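PDB 3UBF: neural-cadherin from Drosophila melanogaster, which mediates calcium-dependent, preferentially homophilic cell-cell adhesion through its chain of extracellular cadherin domains, three of which make up this fragment. Local coordinates for residues R4-I9 against N89-I94. Numbering follows the deposited sequence.
Sequences RPTKRI and NQRVII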
ATOM      1  N   ARG A   4      18.056 -33.721  25.093  1.00 65.24           N
ATOM      2  CA  ARG A   4      17.788 -32.531  25.877  1.00 63.86           C
ATOM      3  C   ARG A   4      16.518 -31.831  25.396  1.00 63.59           C
ATOM      4  O   ARG A   4      16.135 -31.975  24.223  1.00 62.95           O
ATOM      5  CB  ARG A   4      18.968 -31.569  25.778  1.00 60.78           C
ATOM      6  CG  ARG A   4      20.210 -32.037  26.506  1.00 62.24           C
ATOM      7  CD  ARG A   4      21.338 -31.043  26.329  1.00 60.61           C
ATOM      8  NE  ARG A   4      22.566 -31.531  26.943  1.00 62.57           N
ATOM      9  CZ  ARG A   4      23.682 -30.819  27.065  1.00 61.50           C
ATOM     10  NH1 ARG A   4      23.743 -29.564  26.621  1.00 58.19           N
ATOM     11  NH2 ARG A   4      24.737 -31.373  27.643  1.00 62.41           N
ATOM     12  N   PRO A   5      15.856 -31.070  26.300  1.00 64.19           N
ATOM     13  CA  PRO A   5      14.713 -30.240  25.924  1.00 63.72           C
ATOM     14  C   PRO A   5      15.030 -29.424  24.682  1.00 60.01           C
ATOM     15  O   PRO A   5      16.097 -28.812  24.594  1.00 57.51           O
ATOM     16  CB  PRO A   5      14.538 -29.307  27.135  1.00 64.16           C
ATOM     17  CG  PRO A   5      15.806 -29.460  27.951  1.00 64.02           C
ATOM     18  CD  PRO A   5      16.176 -30.896  27.727  1.00 65.49           C
ATOM     19  N   THR A   6      14.109 -29.451  23.726  1.00 60.07           N
ATOM     20  CA  THR A   6      14.275 -28.790  22.452  1.00 57.07           C
ATOM     21  C   THR A   6      14.485 -27.294  22.670  1.00 54.60           C
ATOM     22  O   THR A   6      13.723 -26.648  23.387  1.00 55.48           O
ATOM     23  CB  THR A   6      13.059 -29.065  21.544  1.00 58.76           C
ATOM     24  OG1 THR A   6      12.965 -30.472  21.303  1.00 60.69           O
ATOM     25  CG2 THR A   6      13.178 -28.335  20.213  1.00 55.72           C
ATOM     26  N   LYS A   7      15.554 -26.769  22.080  1.00 52.03           N
ATOM     27  CA  LYS A   7      15.854 -25.349  22.137  1.00 49.99           C
ATOM     28  C   LYS A   7      14.961 -24.642  21.138  1.00 49.60           C
ATOM     29  O   LYS A   7      15.071 -24.879  19.943  1.00 49.44           O
ATOM     30  CB  LYS A   7      17.327 -25.100  21.799  1.00 47.98           C
ATOM     31  CG  LYS A   7      17.718 -23.634  21.734  1.00 45.78           C
ATOM     32  CD  LYS A   7      17.639 -22.982  23.099  1.00 46.07           C
ATOM     33  CE  LYS A   7      18.459 -21.711  23.120  1.00 45.91           C
ATOM     34  NZ  LYS A   7      18.259 -20.981  24.401  1.00 48.40           N
ATOM     35  N   ARG A   8      14.063 -23.805  21.640  1.00 50.41           N
ATOM     36  CA  ARG A   8      13.166 -23.013  20.806  1.00 50.71           C
ATOM     37  C   ARG A   8      13.543 -21.554  20.953  1.00 49.10           C
ATOM     38  O   ARG A   8      13.779 -21.083  22.062  1.00 49.61           O
ATOM     39  CB  ARG A   8      11.712 -23.205  21.225  1.00 53.57           C
ATOM     40  CG  ARG A   8      11.172 -24.584  20.919  1.00 57.40           C
ATOM     41  CD  ARG A   8       9.754 -24.766  21.451  1.00 63.92           C
ATOM     42  NE  ARG A   8       9.178 -26.039  21.017  1.00 68.32           N
ATOM     43  CZ  ARG A   8       8.658 -26.252  19.809  1.00 70.00           C
ATOM     44  NH1 ARG A   8       8.641 -25.277  18.901  1.00 68.15           N
ATOM     45  NH2 ARG A   8       8.160 -27.443  19.505  1.00 72.54           N
ATOM     46  N   ILE A   9      13.616 -20.844  19.833  1.00 47.54           N
ATOM     47  CA  ILE A   9      14.020 -19.455  19.861  1.00 46.14           C
ATOM     48  C   ILE A   9      13.551 -18.750  18.588  1.00 46.00           C
ATOM     49  O   ILE A   9      13.553 -19.333  17.508  1.00 45.58           O
ATOM     50  CB  ILE A   9      15.547 -19.340  20.107  1.00 44.43           C
ATOM     51  CG1 ILE A   9      15.921 -17.962  20.645  1.00 44.84           C
ATOM     52  CG2 ILE A   9      16.342 -19.762  18.876  1.00 43.31           C
ATOM     53  CD1 ILE A   9      17.351 -17.890  21.202  1.00 44.72           C
ATOM     54  N   ASN A  89      22.096 -35.198  22.673  1.00 69.60           N
ATOM     55  CA  ASN A  89      21.484 -34.720  21.440  1.00 67.28           C
ATOM     56  C   ASN A  89      20.429 -33.689  21.771  1.00 64.35           C
ATOM     57  O   ASN A  89      19.659 -33.869  22.712  1.00 65.36           O
ATOM     58  CB  ASN A  89      20.840 -35.877  20.669  1.00 70.73           C
ATOM     59  CG  ASN A  89      21.824 -36.984  20.351  1.00 74.37           C
ATOM     60  OD1 ASN A  89      22.790 -36.781  19.612  1.00 74.79           O
ATOM     61  ND2 ASN A  89      21.587 -38.162  20.913  1.00 78.39           N
ATOM     62  N   GLN A  90      20.398 -32.604  21.006  1.00 60.70           N
ATOM     63  CA  GLN A  90      19.398 -31.572  21.220  1.00 58.30           C
ATOM     64  C   GLN A  90      18.915 -30.962  19.916  1.00 56.78           C
ATOM     65  O   GLN A  90      19.710 -30.520  19.075  1.00 55.47           O
ATOM     66  CB  GLN A  90      19.934 -30.480  22.134  1.00 56.17           C
ATOM     67  CG  GLN A  90      18.871 -29.533  22.647  1.00 54.89           C
ATOM     68  CD  GLN A  90      19.469 -28.282  23.223  1.00 52.18           C
ATOM     69  OE1 GLN A  90      20.612 -27.950  22.931  1.00 51.33           O
ATOM     70  NE2 GLN A  90      18.700 -27.570  24.037  1.00 51.63           N
ATOM     71  N   ARG A  91      17.599 -30.935  19.768  1.00 56.90           N
ATOM     72  CA  ARG A  91      16.969 -30.328  18.621  1.00 55.50           C
ATOM     73  C   ARG A  91      16.902 -28.818  18.826  1.00 52.18           C
ATOM     74  O   ARG A  91      16.609 -28.340  19.929  1.00 51.53           O
ATOM     75  CB  ARG A  91      15.576 -30.916  18.430  1.00 58.15           C
ATOM     76  CG  ARG A  91      14.950 -30.633  17.090  1.00 58.50           C
ATOM     77  CD  ARG A  91      13.606 -31.320  17.011  1.00 63.02           C
ATOM     78  NE  ARG A  91      12.883 -30.968  15.795  1.00 64.56           N
ATOM     79  CZ  ARG A  91      11.686 -31.445  15.463  1.00 68.36           C
ATOM     80  NH1 ARG A  91      11.053 -32.308  16.252  1.00 71.14           N
ATOM     81  NH2 ARG A  91      11.119 -31.053  14.334  1.00 69.45           N
ATOM     82  N   VAL A  92      17.212 -28.072  17.769  1.00 50.07           N
ATOM     83  CA  VAL A  92      17.088 -26.621  17.798  1.00 47.30           C
ATOM     84  C   VAL A  92      16.098 -26.179  16.729  1.00 47.31           C
ATOM     85  O   VAL A  92      16.218 -26.548  15.548  1.00 47.96           O
ATOM     86  CB  VAL A  92      18.445 -25.907  17.621  1.00 45.55           C
ATOM     87  CG1 VAL A  92      18.309 -24.416  17.923  1.00 43.57           C
ATOM     88  CG2 VAL A  92      19.507 -26.519  18.521  1.00 45.43           C
ATOM     89  N   ILE A  93      15.098 -25.415  17.162  1.00 46.76           N
ATOM     90  CA  ILE A  93      14.083 -24.868  16.263  1.00 46.57           C
ATOM     91  C   ILE A  93      14.097 -23.360  16.391  1.00 44.80           C
ATOM     92  O   ILE A  93      13.614 -22.812  17.381  1.00 45.42           O
ATOM     93  CB  ILE A  93      12.649 -25.394  16.580  1.00 48.99           C
ATOM     94  CG1 ILE A  93      12.634 -26.920  16.767  1.00 50.97           C
ATOM     95  CG2 ILE A  93      11.675 -24.993  15.477  1.00 48.83           C
ATOM     96  CD1 ILE A  93      11.241 -27.504  17.067  1.00 53.39           C
ATOM     97  N   ILE A  94      14.675 -22.692  15.399  1.00 43.55           N
ATOM     98  CA  ILE A  94      14.649 -21.243  15.342  1.00 42.41           C
ATOM     99  C   ILE A  94      13.430 -20.863  14.527  1.00 43.89           C
ATOM    100  O   ILE A  94      13.413 -21.052  13.316  1.00 44.52           O
ATOM    101  CB  ILE A  94      15.900 -20.667  14.646  1.00 41.34           C
ATOM    102  CG1 ILE A  94      17.183 -21.069  15.381  1.00 40.18           C
ATOM    103  CG2 ILE A  94      15.797 -19.138  14.519  1.00 41.24           C
ATOM    104  CD1 ILE A  94      18.442 -20.924  14.524  1.00 39.01           C
TER
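The side-chain amide of Q90 reaches across to the backbone of P5, its NE2 donating to P5 O at 2.9 Å. That oxygen lies 3° out of the amide plane and the N-H...O angle is 169°, evidence of a straight, well-directed bond. Q90 gets there because CG stands anti to the backbone N (chi1 -167°) and the chain runs on extended, CG passing R4 CB at 3.7 Å. R4 N bonds N89 O, yet K7 N bonds R91 O, so three residues of 4-9 span two of 89-94, as in a beta bulge. A leucine here in place of Q90, lacking the amide, would probably leave P5 O without its mate and this part of the strand less firmly tied to its neighbour. Regular parallel pairing then resumes, with I93 N to K7 O at 2.8 Å and I9 N to I93 O. On the face with R8, I93 CD1 sits 3.6 Å above the plane of the R8 guanidinium, offset toward its rim, and also meets T6 CG2 at 3.8 Å. On the other face I9 and I94 lie side by side, CG2 against CG1. This pairing joins the first and last strands of the first cadherin domain of this fragment, a Greek-key beta-sandwich: strand 3-12 edges the sheet, strand 88-97 pairs on with strand 68-76, and F24 of strand 22-25 packs against K7, I9, V92 and I94.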